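Local structure of penicillin-binding protein 2B (Streptococcus pneumoniae, 2WAD) at residues 529-534 with 586-591; 602-607 with 634-639; 434-439 with 581-586. The protein probably cross-links the peptides of adjacent glycan strands in cell wall peptidoglycan as a transpeptidase of the elongasome, and binds penicillin. All coordinates share one frame; numbering follows the deposited sequence.

All three contacts lie in the transpeptidase domain, on the same side of the chain's centre. Helix 578-593 runs through the group: its residues 581-586 meet the start of helix 436-442 in contact 3, and 586-591 face helix 525-536 in contact 1. The centres of these two contacts are about 10 Å apart, and Gln586 belongs to both. Contact 2 joins the loop after that helix to strand 634-638 of the antiparallel sheet, with its centre about 10 Å from contact 1 and 17 Å from contact 3. Along the chain contacts 1 and 3 alternate, whereas contact 2 follows both. Contacts 1 and 2 meet through Val532 on Val635, near the probable active-site serine; contact 3 lies farther out.

Contact 1: residues 529-534 with 586-591; sequences AQYVAT and QGFYQV
Phe588 reaches across from helix 578-593 and meets helix 525-536 with the rim of its ring, where Tyr531 OH and Val532 CG2 both lie near the ring plane. Tyr531 OH comes to 4.2 Å from Phe588 CZ, and Val532 CG2 lies 4.4 Å from Phe588 CE2. These are loose van der Waals contacts, and the nearest CA atoms, those of Val532 and Phe588, are 10.2 Å apart; the Phe588 ring and the Tyr531 phenol span most of the distance between the helices. The phenol arrives by its hydroxyl end: Tyr531 CG is swung away from the backbone N (chi1 150°), and the hydroxyl is hydrogen-bonded to O of Val387, the residue after Ser386, the probable acyl-ester serine. That bond and an edge-to-face stack with Tyr485 position the ring. The contact is buried in the core of the transpeptidase fold, where helices pack against the antiparallel sheet. Tyr531 and Phe588 both pack on Ala390 of helix 389-398, Val532 and Phe588 rest on Val635 and Tyr637 of strand 634-638, and Phe588 also touches Ser613 and Lys615 of strand 613-616, the lysine probably belonging to the K(T/S)G-type motif of the family.

Contact 2: residues 602-607 with 634-639; sequences RAFSDG and AVAYAP. Unlike the reference sequence in segment 602-607: Asp606 (reference Asn).
Phe604 and Ala636 bring the backbones nearest, their CA atoms 8.3 Å apart, with residues 602-605 in helical conformation but without regular helical bonding and 634-638 extended as a strand. No hydrogen bond joins the segments; the contact rests on one aromatic ring. Phe604 points toward the strand, its CG anti to its own carbonyl carbon (chi1 -79°), and brings the CE1 and CZ end of the ring obliquely up to Ala634, Val635 and Ala636. CE1 of Phe604 meets Ala636 CB at 3.9 Å, and CZ of Phe604 lies 4.1 Å from Ala634 CB. Between these methyls the carbonyl of Val635 comes closest, its O being 3.6 Å from Phe604 CZ. The two alanines point toward the ring and Val635 away, the alternation of a beta strand. Strand 634-638 belongs to the antiparallel sheet of the penicillin-binding transpeptidase fold, bonded to 645-650 on one flank and to 613-616 on the other. Val635 packs on Val532 of helix 525-536, across the sheet from Phe604. The ring is covered further by Val591 and Ser592 of helix 578-593 and by Pro663 and Ala666 of helix 661-676.

Contact 3: residues 434-439 with 581-586; sequences ITAVEA and MAILHQ. Unlike the reference sequence in segment 434-439: Glu438 (reference Gln). Unlike the reference sequence in segment 581-586: Ala582 (reference Ser).
Val437 and Ile583 set their side chains at about a right angle, and they touch through one methyl each: Val437 CG2 lies 3.8 Å from Ile583 CG2. The same isoleucine methyl also reaches Ala436 CB at 4.0 Å, so it sits against two consecutive residues of the first helical turn. The other branch of Val437, CG1, stands anti to the backbone N (chi1 175°) and turns to the next turn of the partner helix, where it is 3.9 Å from Gln586 CG; the two side chains slant past each other. Val437 thus spans Ile583 and Gln586, three residues apart, and contacts the aliphatic part of the glutamine. No hydrogen bond crosses the contact; the side chains meet through carbon atoms, and the CA atoms of Val437 and Ile583 come within 6.2 Å. Thr435 and Glu438 fix the start of the helix as a capping box: Glu438 N donates to Thr435 OG1 at 3.3 Å, and Thr435 N donates to Glu438 OE1 at 3.1 Å, meeting it from above the carboxylate plane. Val437 N is also bonded to Asn405 OD1. Here helix 436-442 packs on helix 578-593, with Ile583 also on Trp397 of helix 389-398 and Ala436 on Tyr447 of helix 445-455.

Contact 1: residues 529-534 with 586-591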
loop_
_atom_site.group_PDB
_atom_site.type_symbol
_atom_site.label_atom_id
_atom_site.label_comp_id
_atom_site.label_asym_id
_atom_site.label_seq_id
_atom_site.Cartn_x
_atom_site.Cartn_y
_atom_site.Cartn_z
ATOM N N ALA A 529 14.522 4.902 0.254
ATOM C CA ALA A 529 15.099 3.707 -0.356
ATOM C C ALA A 529 15.249 3.798 -1.877
ATOM O O ALA A 529 16.235 3.328 -2.431
ATOM C CB ALA A 529 14.341 2.438 0.020
ATOM N N GLN A 530 14.247 4.335 -2.565
ATOM C CA GLN A 530 14.297 4.393 -4.034
ATOM C C GLN A 530 15.441 5.331 -4.418
ATOM O O GLN A 530 16.096 5.130 -5.424
ATOM C CB GLN A 530 12.998 4.974 -4.623
ATOM C CG GLN A 530 12.960 5.016 -6.178
ATOM C CD GLN A 530 11.587 5.439 -6.681
ATOM O OE1 GLN A 530 11.049 6.468 -6.248
ATOM N NE2 GLN A 530 10.968 4.610 -7.521
ATOM N N TYR A 531 15.671 6.355 -3.605
ATOM C CA TYR A 531 16.732 7.320 -3.901
ATOM C C TYR A 531 18.099 6.629 -3.874
ATOM O O TYR A 531 18.860 6.669 -4.854
ATOM C CB TYR A 531 16.622 8.523 -2.948
ATOM C CG TYR A 531 17.913 9.249 -2.598
ATOM C CD1 TYR A 531 18.672 9.864 -3.588
ATOM C CD2 TYR A 531 18.332 9.386 -1.273
ATOM C CE1 TYR A 531 19.821 10.557 -3.298
ATOM C CE2 TYR A 531 19.497 10.091 -0.957
ATOM C CZ TYR A 531 20.228 10.678 -1.984
ATOM O OH TYR A 531 21.392 11.374 -1.728
ATOM N N VAL A 532 18.414 5.933 -2.783
ATOM C CA VAL A 532 19.718 5.258 -2.754
ATOM C C VAL A 532 19.784 4.109 -3.769
ATOM O O VAL A 532 20.873 3.849 -4.318
ATOM C CB VAL A 532 20.168 4.795 -1.349
ATOM C CG1 VAL A 532 19.177 3.743 -0.776
ATOM C CG2 VAL A 532 21.566 4.186 -1.450
ATOM N N ALA A 533 18.651 3.455 -4.050
ATOM C CA ALA A 533 18.626 2.366 -5.057
ATOM C C ALA A 533 18.908 2.892 -6.461
ATOM O O ALA A 533 19.553 2.210 -7.269
ATOM C CB ALA A 533 17.292 1.608 -5.059
ATOM N N THR A 534 18.440 4.113 -6.730
ATOM C CA THR A 534 18.675 4.800 -8.004
ATOM C C THR A 534 20.163 5.082 -8.219
ATOM O O THR A 534 20.722 4.846 -9.298
ATOM C CB THR A 534 17.851 6.125 -8.075
ATOM O OG1 THR A 534 16.447 5.824 -8.014
ATOM C CG2 THR A 534 18.145 6.898 -9.355
ATOM N N GLN A 586 32.066 7.267 -5.442
ATOM C CA GLN A 586 33.331 7.371 -4.703
ATOM C C GLN A 586 33.076 8.068 -3.365
ATOM O O GLN A 586 33.645 7.683 -2.347
ATOM C CB GLN A 586 34.408 8.109 -5.527
ATOM C CG GLN A 586 35.812 8.179 -4.918
ATOM C CD GLN A 586 36.516 6.819 -4.794
ATOM O OE1 GLN A 586 36.254 5.896 -5.563
ATOM N NE2 GLN A 586 37.418 6.700 -3.825
ATOM N N GLY A 587 32.207 9.074 -3.349
ATOM C CA GLY A 587 31.851 9.703 -2.086
ATOM C C GLY A 587 31.185 8.757 -1.098
ATOM O O GLY A 587 31.552 8.710 0.073
ATOM N N PHE A 588 30.187 8.008 -1.557
ATOM C CA PHE A 588 29.502 7.027 -0.697
ATOM C C PHE A 588 30.464 5.928 -0.246
ATOM O O PHE A 588 30.297 5.313 0.813
ATOM C CB PHE A 588 28.279 6.393 -1.387
ATOM C CG PHE A 588 27.022 7.223 -1.318
ATOM C CD1 PHE A 588 27.068 8.608 -1.399
ATOM C CD2 PHE A 588 25.778 6.616 -1.173
ATOM C CE1 PHE A 588 25.906 9.386 -1.356
ATOM C CE2 PHE A 588 24.606 7.395 -1.107
ATOM C CZ PHE A 588 24.687 8.780 -1.201
ATOM N N TYR A 589 31.470 5.657 -1.062
ATOM C CA TYR A 589 32.420 4.609 -0.706
ATOM C C TYR A 589 33.368 5.083 0.395
ATOM O O TYR A 589 33.652 4.343 1.330
ATOM C CB TYR A 589 33.225 4.149 -1.925
ATOM C CG TYR A 589 34.308 3.142 -1.565
ATOM C CD1 TYR A 589 34.030 1.775 -1.479
ATOM C CD2 TYR A 589 35.608 3.562 -1.289
ATOM C CE1 TYR A 589 35.004 0.867 -1.139
ATOM C CE2 TYR A 589 36.596 2.655 -0.954
ATOM C CZ TYR A 589 36.281 1.309 -0.892
ATOM O OH TYR A 589 37.229 0.380 -0.564
ATOM N N GLN A 590 33.833 6.326 0.288
ATOM C CA GLN A 590 34.700 6.945 1.285
ATOM C C GLN A 590 33.994 7.294 2.604
ATOM O O GLN A 590 34.638 7.412 3.642
ATOM C CB GLN A 590 35.413 8.166 0.668
ATOM C CG GLN A 590 36.445 7.802 -0.445
ATOM C CD GLN A 590 37.340 8.961 -0.913
ATOM O OE1 GLN A 590 37.494 9.991 -0.242
ATOM N NE2 GLN A 590 37.921 8.797 -2.095
ATOM N N VAL A 591 32.680 7.484 2.571
ATOM C CA VAL A 591 31.899 7.688 3.784
ATOM C C VAL A 591 32.128 6.480 4.697
ATOM O O VAL A 591 32.138 6.616 5.925
ATOM C CB VAL A 591 30.379 7.750 3.456
ATOM C CG1 VAL A 591 29.528 7.490 4.696
ATOM C CG2 VAL A 591 30.014 9.091 2.822
#

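Contact 2: residues 602-607 with 634-639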
loop_
_atom_site.group_PDB
_atom_site.type_symbol
_atom_site.label_atom_id
_atom_site.label_comp_id
_atom_site.label_asym_id
_atom_site.label_seq_id
_atom_site.Cartn_x
_atom_site.Cartn_y
_atom_site.Cartn_z
ATOM N N ARG A 602 32.380 5.147 9.030
ATOM C CA ARG A 602 33.084 3.884 9.262
ATOM C C ARG A 602 32.242 2.837 10.001
ATOM O O ARG A 602 32.487 1.630 9.878
ATOM C CB ARG A 602 34.442 4.125 9.964
ATOM C CG ARG A 602 35.493 4.773 9.041
ATOM C CD ARG A 602 36.806 5.034 9.783
ATOM N NE ARG A 602 36.624 6.047 10.818
ATOM C CZ ARG A 602 37.161 7.265 10.783
ATOM N NH1 ARG A 602 37.945 7.636 9.777
ATOM N NH2 ARG A 602 36.915 8.125 11.761
ATOM N N ALA A 603 31.223 3.260 10.752
ATOM C CA ALA A 603 30.337 2.256 11.358
ATOM C C ALA A 603 29.676 1.291 10.363
ATOM O O ALA A 603 29.368 0.146 10.741
ATOM C CB ALA A 603 29.291 2.891 12.296
ATOM N N PHE A 604 29.477 1.745 9.122
ATOM C CA PHE A 604 28.966 0.907 8.019
ATOM C C PHE A 604 29.835 -0.338 7.774
ATOM O O PHE A 604 29.306 -1.391 7.444
ATOM C CB PHE A 604 28.913 1.655 6.668
ATOM C CG PHE A 604 27.733 2.577 6.490
ATOM C CD1 PHE A 604 26.440 2.102 6.611
ATOM C CD2 PHE A 604 27.931 3.916 6.157
ATOM C CE1 PHE A 604 25.337 2.931 6.436
ATOM C CE2 PHE A 604 26.829 4.772 5.960
ATOM C CZ PHE A 604 25.526 4.277 6.107
ATOM N N SER A 605 31.156 -0.189 7.857
ATOM C CA SER A 605 32.088 -1.266 7.494
ATOM C C SER A 605 32.458 -2.155 8.675
ATOM O O SER A 605 33.015 -3.229 8.472
ATOM C CB SER A 605 33.395 -0.702 6.938
ATOM O OG SER A 605 33.159 0.299 5.973
ATOM N N ASP A 606 32.143 -1.712 9.890
ATOM C CA ASP A 606 32.567 -2.399 11.117
ATOM C C ASP A 606 31.804 -3.707 11.338
ATOM O O ASP A 606 30.693 -3.708 11.878
ATOM C CB ASP A 606 32.404 -1.466 12.323
ATOM C CG ASP A 606 32.897 -2.081 13.630
ATOM O OD1 ASP A 606 33.392 -3.234 13.630
ATOM O OD2 ASP A 606 32.788 -1.393 14.672
ATOM N N GLY A 607 32.407 -4.817 10.924
ATOM C CA GLY A 607 31.722 -6.106 10.929
ATOM C C GLY A 607 30.903 -6.370 9.669
ATOM O O GLY A 607 30.102 -7.301 9.627
ATOM N N ALA A 634 20.026 6.899 7.600
ATOM C CA ALA A 634 21.169 6.364 6.855
ATOM C C ALA A 634 20.644 5.694 5.587
ATOM O O ALA A 634 19.572 5.119 5.604
ATOM C CB ALA A 634 21.940 5.333 7.711
ATOM N N VAL A 635 21.407 5.769 4.499
ATOM C CA VAL A 635 21.130 4.999 3.287
ATOM C C VAL A 635 22.418 4.255 2.901
ATOM O O VAL A 635 23.508 4.734 3.177
ATOM C CB VAL A 635 20.649 5.918 2.114
ATOM C CG1 VAL A 635 19.345 6.610 2.458
ATOM C CG2 VAL A 635 21.694 6.973 1.756
ATOM N N ALA A 636 22.303 3.086 2.279
ATOM C CA ALA A 636 23.467 2.273 1.935
ATOM C C ALA A 636 23.128 1.324 0.790
ATOM O O ALA A 636 21.966 0.974 0.598
ATOM C CB ALA A 636 23.915 1.441 3.168
ATOM N N TYR A 637 24.141 0.868 0.059
ATOM C CA TYR A 637 23.979 -0.278 -0.842
ATOM C C TYR A 637 25.209 -1.186 -0.816
ATOM O O TYR A 637 26.252 -0.808 -0.274
ATOM C CB TYR A 637 23.679 0.173 -2.273
ATOM C CG TYR A 637 24.738 1.071 -2.879
ATOM C CD1 TYR A 637 25.887 0.549 -3.464
ATOM C CD2 TYR A 637 24.603 2.460 -2.828
ATOM C CE1 TYR A 637 26.872 1.398 -4.006
ATOM C CE2 TYR A 637 25.554 3.302 -3.388
ATOM C CZ TYR A 637 26.695 2.766 -3.956
ATOM O OH TYR A 637 27.639 3.634 -4.476
ATOM N N ALA A 638 25.081 -2.374 -1.403
ATOM C CA ALA A 638 26.110 -3.410 -1.338
ATOM C C ALA A 638 25.727 -4.587 -2.229
ATOM O O ALA A 638 24.551 -4.837 -2.478
ATOM C CB ALA A 638 26.295 -3.911 0.118
ATOM N N PRO A 639 26.725 -5.343 -2.698
ATOM C CA PRO A 639 28.112 -4.952 -2.494
ATOM C C PRO A 639 28.522 -3.767 -3.363
ATOM O O PRO A 639 27.947 -3.532 -4.430
ATOM C CB PRO A 639 28.908 -6.209 -2.862
ATOM C CG PRO A 639 27.938 -7.240 -3.307
ATOM C CD PRO A 639 26.547 -6.774 -3.005
#

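Contact 3: residues 434-439 with 581-586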
loop_
_atom_site.group_PDB
_atom_site.type_symbol
_atom_site.label_atom_id
_atom_site.label_comp_id
_atom_site.label_asym_id
_atom_site.label_seq_id
_atom_site.Cartn_x
_atom_site.Cartn_y
_atom_site.Cartn_z
ATOM N N ILE A 434 37.735 21.501 -0.238
ATOM C CA ILE A 434 36.957 20.265 -0.203
ATOM C C ILE A 434 36.395 19.956 -1.605
ATOM O O ILE A 434 35.791 20.812 -2.249
ATOM C CB ILE A 434 35.852 20.360 0.902
ATOM C CG1 ILE A 434 35.309 18.983 1.244
ATOM C CG2 ILE A 434 34.690 21.279 0.514
ATOM C CD1 ILE A 434 34.369 18.985 2.453
ATOM N N THR A 435 36.637 18.743 -2.094
ATOM C CA THR A 435 36.063 18.244 -3.340
ATOM C C THR A 435 34.653 17.688 -3.142
ATOM O O THR A 435 34.119 17.650 -2.032
ATOM C CB THR A 435 36.908 17.098 -3.936
ATOM O OG1 THR A 435 36.877 15.956 -3.061
ATOM C CG2 THR A 435 38.362 17.535 -4.225
ATOM N N ALA A 436 34.033 17.249 -4.232
ATOM C CA ALA A 436 32.647 16.788 -4.147
ATOM C C ALA A 436 32.610 15.453 -3.383
ATOM O O ALA A 436 31.735 15.224 -2.544
ATOM C CB ALA A 436 32.039 16.672 -5.535
ATOM N N VAL A 437 33.605 14.616 -3.644
ATOM C CA VAL A 437 33.769 13.324 -2.971
ATOM C C VAL A 437 33.899 13.530 -1.458
ATOM O O VAL A 437 33.252 12.827 -0.691
ATOM C CB VAL A 437 35.014 12.595 -3.502
ATOM C CG1 VAL A 437 35.285 11.298 -2.719
ATOM C CG2 VAL A 437 34.916 12.317 -5.017
ATOM N N GLU A 438 34.692 14.530 -1.055
ATOM C CA GLU A 438 35.010 14.806 0.338
ATOM C C GLU A 438 33.848 15.490 1.027
ATOM O O GLU A 438 33.595 15.241 2.214
ATOM C CB GLU A 438 36.264 15.706 0.462
ATOM C CG GLU A 438 37.625 14.997 0.227
ATOM C CD GLU A 438 38.750 15.991 -0.132
ATOM O OE1 GLU A 438 38.497 17.212 -0.162
ATOM O OE2 GLU A 438 39.891 15.566 -0.397
ATOM N N ALA A 439 33.164 16.364 0.285
ATOM C CA ALA A 439 31.886 16.887 0.741
ATOM C C ALA A 439 30.919 15.793 1.178
ATOM O O ALA A 439 30.231 15.918 2.185
ATOM C CB ALA A 439 31.235 17.790 -0.315
ATOM N N MET A 581 28.129 10.434 -11.876
ATOM C CA MET A 581 27.642 9.342 -11.059
ATOM C C MET A 581 28.791 8.565 -10.394
ATOM O O MET A 581 28.644 8.029 -9.292
ATOM C CB MET A 581 26.773 8.402 -11.894
ATOM C CG MET A 581 26.155 7.218 -11.119
ATOM S SD MET A 581 25.091 7.785 -9.777
ATOM C CE MET A 581 23.598 8.344 -10.624
ATOM N N ALA A 582 29.932 8.493 -11.076
ATOM C CA ALA A 582 31.096 7.805 -10.530
ATOM C C ALA A 582 31.658 8.611 -9.351
ATOM O O ALA A 582 32.154 8.050 -8.384
ATOM C CB ALA A 582 32.148 7.566 -11.626
ATOM N N ILE A 583 31.521 9.934 -9.404
ATOM C CA ILE A 583 31.901 10.768 -8.280
ATOM C C ILE A 583 30.992 10.517 -7.076
ATOM O O ILE A 583 31.477 10.375 -5.967
ATOM C CB ILE A 583 31.979 12.236 -8.678
ATOM C CG1 ILE A 583 33.190 12.419 -9.595
ATOM C CG2 ILE A 583 32.166 13.144 -7.452
ATOM C CD1 ILE A 583 33.034 13.552 -10.623
ATOM N N LEU A 584 29.682 10.413 -7.279
ATOM C CA LEU A 584 28.794 10.093 -6.165
ATOM C C LEU A 584 29.168 8.748 -5.539
ATOM O O LEU A 584 29.210 8.653 -4.325
ATOM C CB LEU A 584 27.327 10.066 -6.595
ATOM C CG LEU A 584 26.750 11.349 -7.213
ATOM C CD1 LEU A 584 25.252 11.157 -7.534
ATOM C CD2 LEU A 584 27.002 12.628 -6.368
ATOM N N HIS A 585 29.388 7.722 -6.366
ATOM C CA HIS A 585 29.823 6.393 -5.924
ATOM C C HIS A 585 31.125 6.391 -5.102
ATOM O O HIS A 585 31.269 5.604 -4.167
ATOM C CB HIS A 585 29.969 5.457 -7.134
ATOM C CG HIS A 585 28.666 4.972 -7.703
ATOM N ND1 HIS A 585 28.596 4.026 -8.702
ATOM C CD2 HIS A 585 27.383 5.284 -7.404
ATOM C CE1 HIS A 585 27.331 3.779 -8.994
ATOM N NE2 HIS A 585 26.572 4.528 -8.216
ATOM N N GLN A 586 32.066 7.267 -5.442
ATOM C CA GLN A 586 33.331 7.371 -4.703
ATOM C C GLN A 586 33.076 8.068 -3.365
ATOM O O GLN A 586 33.645 7.683 -2.347
ATOM C CB GLN A 586 34.408 8.109 -5.527
ATOM C CG GLN A 586 35.812 8.179 -4.918
ATOM C CD GLN A 586 36.516 6.819 -4.794
ATOM O OE1 GLN A 586 36.254 5.896 -5.563
ATOM N NE2 GLN A 586 37.418 6.700 -3.825
#